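Local atomic coordinates of beta-Lactamase/D-Alanine Carboxypeptidase (Pseudomonas syringae pv. tomato, PDB entry 5EVI), a protein that probably hydrolyses beta-lactam antibiotics to substituted beta-amino acids, as a class C beta-lactamase linked to antibiotic resistance. Residues Q56-S59 / S60-F64; L89-S92 / I93-M97; E176-Q180 / R181-A185. All blocks are in the same frame, centred on the assembly; numbering follows the deposited sequence.

Contact 1 of 3, residues Q56-S59 / S60-F64; sequences QPVS and SDTLF
Val58 meets Phe64 and Thr62 at the start of a tight reversal of the chain. Its CG1, held anti to the backbone N (chi1 173°), lies in the plane of the Phe64 ring at its edge, 3.9 Å from CZ, and the two side chains cross at about a right angle. Ser59 then makes the polar part of the turn. Its N donates to Thr62 OG1 at 2.8 Å in a nearly straight bond (168°). Its O receives Thr62 N at 3.2 Å, closing a type I beta turn from Ser59 to Thr62. Its OG, set between the backbone N and the carbonyl carbon (chi1 75°), reaches forward to accept from Asp61 N at 2.9 Å, as in an ST turn. A water links the two ends of the turn, donating to Ser59 O and, at 2.8 Å, to Thr62 O. Beyond the turn, Asp61 forms a salt bridge with Arg233, and Ser60 OG bonds to Asn46. With serine and threonine hydroxyls each taking a backbone N-H, the chain can reverse between strand 43-48 and helix 70-83 with these amides satisfied locally.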
loop_
_atom_site.group_PDB
_atom_site.type_symbol
_atom_site.label_atom_id
_atom_site.label_comp_id
_atom_site.label_asym_id
_atom_site.label_seq_id
_atom_site.Cartn_x
_atom_site.Cartn_y
_atom_site.Cartn_z
ATOM N N GLN D 56 -12.197 -4.986 -23.851
ATOM C CA GLN D 56 -10.839 -5.534 -23.927
ATOM C C GLN D 56 -10.617 -6.431 -22.695
ATOM O O GLN D 56 -10.934 -6.023 -21.583
ATOM C CB GLN D 56 -9.789 -4.420 -23.976
ATOM C CG GLN D 56 -8.397 -4.935 -24.313
ATOM C CD GLN D 56 -7.270 -3.989 -23.953
ATOM O OE1 GLN D 56 -7.092 -3.623 -22.783
ATOM N NE2 GLN D 56 -6.460 -3.625 -24.949
ATOM N N PRO D 57 -10.105 -7.661 -22.895
ATOM C CA PRO D 57 -9.948 -8.587 -21.758
ATOM C C PRO D 57 -8.896 -8.152 -20.738
ATOM O O PRO D 57 -7.883 -7.536 -21.089
ATOM C CB PRO D 57 -9.505 -9.882 -22.430
ATOM C CG PRO D 57 -8.745 -9.407 -23.625
ATOM C CD PRO D 57 -9.571 -8.253 -24.136
ATOM N N VAL D 58 -9.124 -8.518 -19.483
ATOM C CA VAL D 58 -8.154 -8.253 -18.443
ATOM C C VAL D 58 -6.937 -9.157 -18.727
ATOM O O VAL D 58 -7.086 -10.360 -18.996
ATOM C CB VAL D 58 -8.733 -8.500 -17.028
ATOM C CG1 VAL D 58 -7.656 -8.388 -15.967
ATOM C CG2 VAL D 58 -9.858 -7.514 -16.730
ATOM N N SER D 59 -5.756 -8.550 -18.697
ATOM C CA SER D 59 -4.479 -9.279 -18.747
ATOM C C SER D 59 -3.639 -9.006 -17.503
ATOM O O SER D 59 -3.911 -8.088 -16.710
ATOM C CB SER D 59 -3.673 -8.842 -19.978
ATOM O OG SER D 59 -3.113 -7.550 -19.776
ATOM N N SER D 60 -2.557 -9.757 -17.377
ATOM C CA SER D 60 -1.538 -9.464 -16.364
ATOM C C SER D 60 -0.785 -8.132 -16.601
ATOM O O SER D 60 0.068 -7.771 -15.797
ATOM C CB SER D 60 -0.550 -10.622 -16.291
ATOM O OG SER D 60 -1.239 -11.798 -15.904
ATOM N N ASP D 61 -1.062 -7.440 -17.715
ATOM C CA ASP D 61 -0.486 -6.114 -18.010
ATOM C C ASP D 61 -1.481 -4.960 -17.944
ATOM O O ASP D 61 -1.095 -3.802 -18.059
ATOM C CB ASP D 61 0.155 -6.157 -19.392
ATOM C CG ASP D 61 1.137 -7.306 -19.525
ATOM O OD1 ASP D 61 1.984 -7.457 -18.606
ATOM O OD2 ASP D 61 1.040 -8.070 -20.514
ATOM N N THR D 62 -2.760 -5.277 -17.788
ATOM C CA THR D 62 -3.787 -4.283 -17.479
ATOM C C THR D 62 -3.392 -3.465 -16.250
ATOM O O THR D 62 -3.048 -4.047 -15.226
ATOM C CB THR D 62 -5.094 -4.993 -17.162
ATOM O OG1 THR D 62 -5.442 -5.850 -18.253
ATOM C CG2 THR D 62 -6.228 -3.995 -16.889
ATOM N N LEU D 63 -3.496 -2.140 -16.348
ATOM C CA LEU D 63 -3.178 -1.238 -15.224
ATOM C C LEU D 63 -4.420 -0.993 -14.370
ATOM O O LEU D 63 -5.466 -0.586 -14.897
ATOM C CB LEU D 63 -2.632 0.115 -15.719
ATOM C CG LEU D 63 -1.806 0.183 -17.011
ATOM C CD1 LEU D 63 -1.350 1.609 -17.260
ATOM C CD2 LEU D 63 -0.617 -0.760 -16.989
ATOM N N PHE D 64 -4.288 -1.243 -13.062
ATOM C CA PHE D 64 -5.301 -0.922 -12.056
ATOM C C PHE D 64 -4.771 0.144 -11.098
ATOM O O PHE D 64 -3.583 0.138 -10.735
ATOM C CB PHE D 64 -5.641 -2.168 -11.237
ATOM C CG PHE D 64 -6.251 -3.288 -12.042
ATOM C CD1 PHE D 64 -7.623 -3.526 -12.005
ATOM C CD2 PHE D 64 -5.451 -4.124 -12.815
ATOM C CE1 PHE D 64 -8.194 -4.556 -12.722
ATOM C CE2 PHE D 64 -6.013 -5.161 -13.546
ATOM C CZ PHE D 64 -7.389 -5.383 -13.505
HETATM O O HOH W 1 -2.918 -6.626 -14.070
#

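Contact 2 of 3, residues L89-S92 / I93-M97; sequences LTQS and IDTYM
Ser92 and Asp94 join through their side chains: Ser92 OG donates to Asp94 OD1 at 2.7 Å, meeting the oxygen from above the carboxylate plane. Asp94 CG sits between its backbone N and carbonyl carbon (chi1 66°), which folds the carboxylate back toward the serine. Ser92 O takes Thr95 N at 2.9 Å. Thr95 OG1 hovers near both oxygens of Ser92, 3.1 Å from O and 3.4 Å from OG; each would be a weak bond, and which of the two accepts its single proton is not settled. Further along, Ile93 O is gripped twice, by Tyr96 N and by Met97 N at 2.8 Å, and so ties together the single turn that follows Ser92. The Tyr96 side chain runs back across Gln91 at about a right angle, bringing OH to 3.4 Å from Gln91 CB; the hydroxyl itself is hydrogen-bonded to Ser88 O. Thr95 CG2 lies over one face of the Tyr96 ring, toward its rim. The turn belongs to the loop between helices 70-83 and 112-115, with Ile93, Tyr96 and Met97 resting on Ile165 of helix 156-169 and Leu89 packing against helix 70-83.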
loop_
_atom_site.group_PDB
_atom_site.type_symbol
_atom_site.label_atom_id
_atom_site.label_comp_id
_atom_site.label_asym_id
_atom_site.label_seq_id
_atom_site.Cartn_x
_atom_site.Cartn_y
_atom_site.Cartn_z
ATOM N N LEU D 89 14.636 8.388 10.135
ATOM C CA LEU D 89 13.214 8.429 10.507
ATOM C C LEU D 89 12.952 8.734 11.992
ATOM O O LEU D 89 11.884 9.245 12.333
ATOM C CB LEU D 89 12.507 7.119 10.108
ATOM C CG LEU D 89 12.390 6.806 8.607
ATOM C CD1 LEU D 89 11.904 5.381 8.380
ATOM C CD2 LEU D 89 11.466 7.785 7.900
ATOM N N THR D 90 13.920 8.434 12.863
ATOM C CA THR D 90 13.807 8.749 14.295
ATOM C C THR D 90 13.982 10.243 14.626
ATOM O O THR D 90 13.570 10.674 15.699
ATOM C CB THR D 90 14.798 7.924 15.146
ATOM O OG1 THR D 90 16.141 8.179 14.720
ATOM C CG2 THR D 90 14.500 6.447 15.015
ATOM N N GLN D 91 14.591 11.020 13.727
ATOM C CA GLN D 91 14.692 12.475 13.902
ATOM C C GLN D 91 13.336 13.135 13.679
ATOM O O GLN D 91 12.483 12.601 12.967
ATOM C CB GLN D 91 15.717 13.091 12.943
ATOM C CG GLN D 91 17.152 12.635 13.151
ATOM C CD GLN D 91 17.752 13.197 14.421
ATOM O OE1 GLN D 91 17.916 12.481 15.407
ATOM N NE2 GLN D 91 18.068 14.490 14.411
ATOM N N SER D 92 13.142 14.304 14.280
ATOM C CA SER D 92 11.853 14.993 14.208
ATOM C C SER D 92 11.580 15.540 12.802
ATOM O O SER D 92 12.508 15.784 12.039
ATOM C CB SER D 92 11.765 16.097 15.275
ATOM O OG SER D 92 12.690 17.134 15.030
ATOM N N ILE D 93 10.300 15.708 12.471
ATOM C CA ILE D 93 9.857 16.192 11.146
ATOM C C ILE D 93 10.526 17.517 10.745
ATOM O O ILE D 93 10.887 17.703 9.576
ATOM C CB ILE D 93 8.310 16.300 11.081
ATOM C CG1 ILE D 93 7.700 14.890 11.008
ATOM C CG2 ILE D 93 7.833 17.137 9.886
ATOM C CD1 ILE D 93 6.267 14.787 11.489
ATOM N N ASP D 94 10.702 18.409 11.723
ATOM C CA ASP D 94 11.396 19.689 11.511
ATOM C C ASP D 94 12.860 19.580 11.080
ATOM O O ASP D 94 13.391 20.515 10.476
ATOM C CB ASP D 94 11.250 20.621 12.732
ATOM C CG ASP D 94 11.938 20.098 13.991
ATOM O OD1 ASP D 94 13.068 19.574 13.920
ATOM O OD2 ASP D 94 11.337 20.247 15.080
ATOM N N THR D 95 13.511 18.454 11.382
ATOM C CA THR D 95 14.855 18.157 10.860
ATOM C C THR D 95 14.916 18.080 9.325
ATOM O O THR D 95 15.978 18.323 8.742
ATOM C CB THR D 95 15.411 16.831 11.435
ATOM O OG1 THR D 95 15.303 16.844 12.860
ATOM C CG2 THR D 95 16.882 16.603 11.037
ATOM N N TYR D 96 13.799 17.713 8.687
ATOM C CA TYR D 96 13.722 17.605 7.222
ATOM C C TYR D 96 12.665 18.481 6.546
ATOM O O TYR D 96 12.643 18.547 5.316
ATOM C CB TYR D 96 13.482 16.150 6.817
ATOM C CG TYR D 96 14.333 15.177 7.570
ATOM C CD1 TYR D 96 15.664 14.972 7.219
ATOM C CD2 TYR D 96 13.815 14.474 8.652
ATOM C CE1 TYR D 96 16.455 14.081 7.925
ATOM C CE2 TYR D 96 14.594 13.582 9.362
ATOM C CZ TYR D 96 15.911 13.390 8.995
ATOM O OH TYR D 96 16.673 12.506 9.699
HETATM N N MSE D 97 11.782 19.114 7.324
HETATM C CA MSE D 97 10.793 20.054 6.796
HETATM C C MSE D 97 11.077 21.354 7.490
HETATM O O MSE D 97 10.619 21.561 8.618
HETATM C CB MSE D 97 9.343 19.618 7.063
HETATM C CG MSE D 97 8.746 18.789 5.932
HETATM SE SE MSE D 97 8.609 19.789 4.232
HETATM C CE MSE D 97 7.214 21.070 4.764
#

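Contact 3 of 3, residues E176-Q180 / R181-A185; sequences EAMQQ and RLFPA
Met178, Leu182 and Phe183 pack together along one side of helix 174-186, a local contact between successive turns where the helix widens and then bends. Two backbone bonds carry it, both spanning five residues. Leu182 N donates to Ala177 O at 3.0 Å, and Phe183 N to Met178 O at 3.0 Å with an N-H...O angle of 172°, nearly in line with the carbonyl. Met178 O also lies over one face of the Phe183 ring, 3.3 Å from CG. The Met178 side chain, a selenomethionine here, continues over the ring: its CB stands 4.2 Å from the ring centroid, 24° off the normal, as a CH-pi contact. SE follows at 5.1 Å from that centroid in an oblique Met-aromatic contact. The bends at chi2 and chi3 bring SE alongside Leu182 as well, 4.0 Å from CD2, the two side chains pointing the same way. Pro184, which has no N-H to give, presses CD to 3.1 Å from Gln179 O, and the axes of 176-180 and 181-185 diverge by 21°. Outside the pair, Ala177 and Met178 lie against Leu77 and Phe73 of helix 70-83, while Gln179 OE1 accepts from Asn194 N. Arg181 packs on Trp80 of the same helix. Bonds from residue i+5 back to i mark a pi-type turn, and the proline right after them, whose N makes no bond to the turn before, accompanies a kink: this is a helix with a pi bulge and a proline kink, packed beside helix 70-83 in the alpha/beta fold of a serine beta-lactamase.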
loop_
_atom_site.group_PDB
_atom_site.type_symbol
_atom_site.label_atom_id
_atom_site.label_comp_id
_atom_site.label_asym_id
_atom_site.label_seq_id
_atom_site.Cartn_x
_atom_site.Cartn_y
_atom_site.Cartn_z
ATOM N N GLU D 176 9.269 12.356 -9.836
ATOM C CA GLU D 176 10.594 11.913 -10.325
ATOM C C GLU D 176 11.262 10.913 -9.369
ATOM O O GLU D 176 11.904 9.970 -9.818
ATOM C CB GLU D 176 11.534 13.110 -10.583
ATOM C CG GLU D 176 12.972 12.713 -10.931
ATOM C CD GLU D 176 13.809 13.850 -11.495
ATOM O OE1 GLU D 176 13.515 14.305 -12.626
ATOM O OE2 GLU D 176 14.779 14.265 -10.825
ATOM N N ALA D 177 11.107 11.124 -8.066
ATOM C CA ALA D 177 11.608 10.172 -7.060
ATOM C C ALA D 177 10.990 8.776 -7.242
ATOM O O ALA D 177 11.685 7.777 -7.108
ATOM C CB ALA D 177 11.361 10.687 -5.647
HETATM N N MSE D 178 9.704 8.718 -7.596
HETATM C CA MSE D 178 9.024 7.430 -7.798
HETATM C C MSE D 178 9.280 6.901 -9.172
HETATM O O MSE D 178 9.844 5.820 -9.322
HETATM C CB MSE D 178 7.519 7.554 -7.564
HETATM C CG MSE D 178 7.224 8.020 -6.154
HETATM SE SE MSE D 178 7.251 6.526 -4.861
HETATM C CE MSE D 178 5.320 6.167 -4.725
ATOM N N GLN D 179 8.893 7.678 -10.186
ATOM C CA GLN D 179 8.860 7.212 -11.578
ATOM C C GLN D 179 10.237 6.983 -12.195
ATOM O O GLN D 179 10.392 6.075 -12.999
ATOM C CB GLN D 179 8.099 8.212 -12.463
ATOM C CG GLN D 179 6.604 8.308 -12.193
ATOM C CD GLN D 179 5.760 7.564 -13.219
ATOM O OE1 GLN D 179 4.589 7.885 -13.412
ATOM N NE2 GLN D 179 6.345 6.559 -13.867
ATOM N N GLN D 180 11.213 7.821 -11.842
ATOM C CA GLN D 180 12.554 7.771 -12.428
ATOM C C GLN D 180 13.608 7.093 -11.555
ATOM O O GLN D 180 14.674 6.739 -12.067
ATOM C CB GLN D 180 13.039 9.190 -12.757
ATOM C CG GLN D 180 12.144 9.955 -13.714
ATOM C CD GLN D 180 11.876 9.172 -14.980
ATOM O OE1 GLN D 180 10.725 8.932 -15.336
ATOM N NE2 GLN D 180 12.950 8.726 -15.643
ATOM N N ARG D 181 13.330 6.934 -10.258
ATOM C CA ARG D 181 14.307 6.379 -9.320
ATOM C C ARG D 181 13.855 5.066 -8.675
ATOM O O ARG D 181 14.510 4.062 -8.871
ATOM C CB ARG D 181 14.670 7.418 -8.255
ATOM C CG ARG D 181 15.658 8.472 -8.719
ATOM C CD ARG D 181 17.077 7.917 -8.812
ATOM N NE ARG D 181 18.066 8.989 -8.737
ATOM C CZ ARG D 181 18.359 9.850 -9.718
ATOM N NH1 ARG D 181 19.285 10.781 -9.497
ATOM N NH2 ARG D 181 17.739 9.808 -10.907
ATOM N N LEU D 182 12.748 5.061 -7.924
ATOM C CA LEU D 182 12.342 3.847 -7.184
ATOM C C LEU D 182 11.812 2.730 -8.085
ATOM O O LEU D 182 12.235 1.571 -7.941
ATOM C CB LEU D 182 11.309 4.155 -6.091
ATOM C CG LEU D 182 10.826 2.941 -5.262
ATOM C CD1 LEU D 182 11.895 2.436 -4.301
ATOM C CD2 LEU D 182 9.531 3.258 -4.537
ATOM N N PHE D 183 10.877 3.072 -8.980
ATOM C CA PHE D 183 10.253 2.083 -9.876
ATOM C C PHE D 183 11.289 1.436 -10.830
ATOM O O PHE D 183 11.322 0.203 -10.935
ATOM C CB PHE D 183 9.050 2.654 -10.670
ATOM C CG PHE D 183 7.894 3.183 -9.829
ATOM C CD1 PHE D 183 7.668 2.780 -8.506
ATOM C CD2 PHE D 183 6.977 4.062 -10.416
ATOM C CE1 PHE D 183 6.582 3.282 -7.779
ATOM C CE2 PHE D 183 5.877 4.550 -9.705
ATOM C CZ PHE D 183 5.687 4.168 -8.379
ATOM N N PRO D 184 12.150 2.246 -11.496
ATOM C CA PRO D 184 13.277 1.638 -12.225
ATOM C C PRO D 184 14.226 0.801 -11.360
ATOM O O PRO D 184 14.596 -0.308 -11.764
ATOM C CB PRO D 184 14.004 2.851 -12.817
ATOM C CG PRO D 184 12.921 3.839 -13.040
ATOM C CD PRO D 184 12.015 3.675 -11.845
ATOM N N ALA D 185 14.613 1.316 -10.198
ATOM C CA ALA D 185 15.518 0.592 -9.282
ATOM C C ALA D 185 14.967 -0.764 -8.825
ATOM O O ALA D 185 15.739 -1.691 -8.580
ATOM C CB ALA D 185 15.858 1.449 -8.066
#

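The three contacts follow one another along a single chain, all within the beta-lactamase family region. Contact 1, between strand 43-48 and helix 70-83, touches both strands 31-38 and 43-48 at one end of the antiparallel sheet. Contact 2 lies on the opposite side of the chain's centre, its own centre about 40 Å away. Contact 3 lies about 22 and 23 Å from contacts 1 and 2, centre to centre, and touches neither. Contacts 2 and 3 both pack against helix 70-83, which receives Leu89 from contact 2 and several residues from contact 3. Ser68 lies just before this helix and Lys71 in its first turn, an SxxK pattern consistent with the family's active site, so both contacts pack against a helix that probably carries catalytic residues.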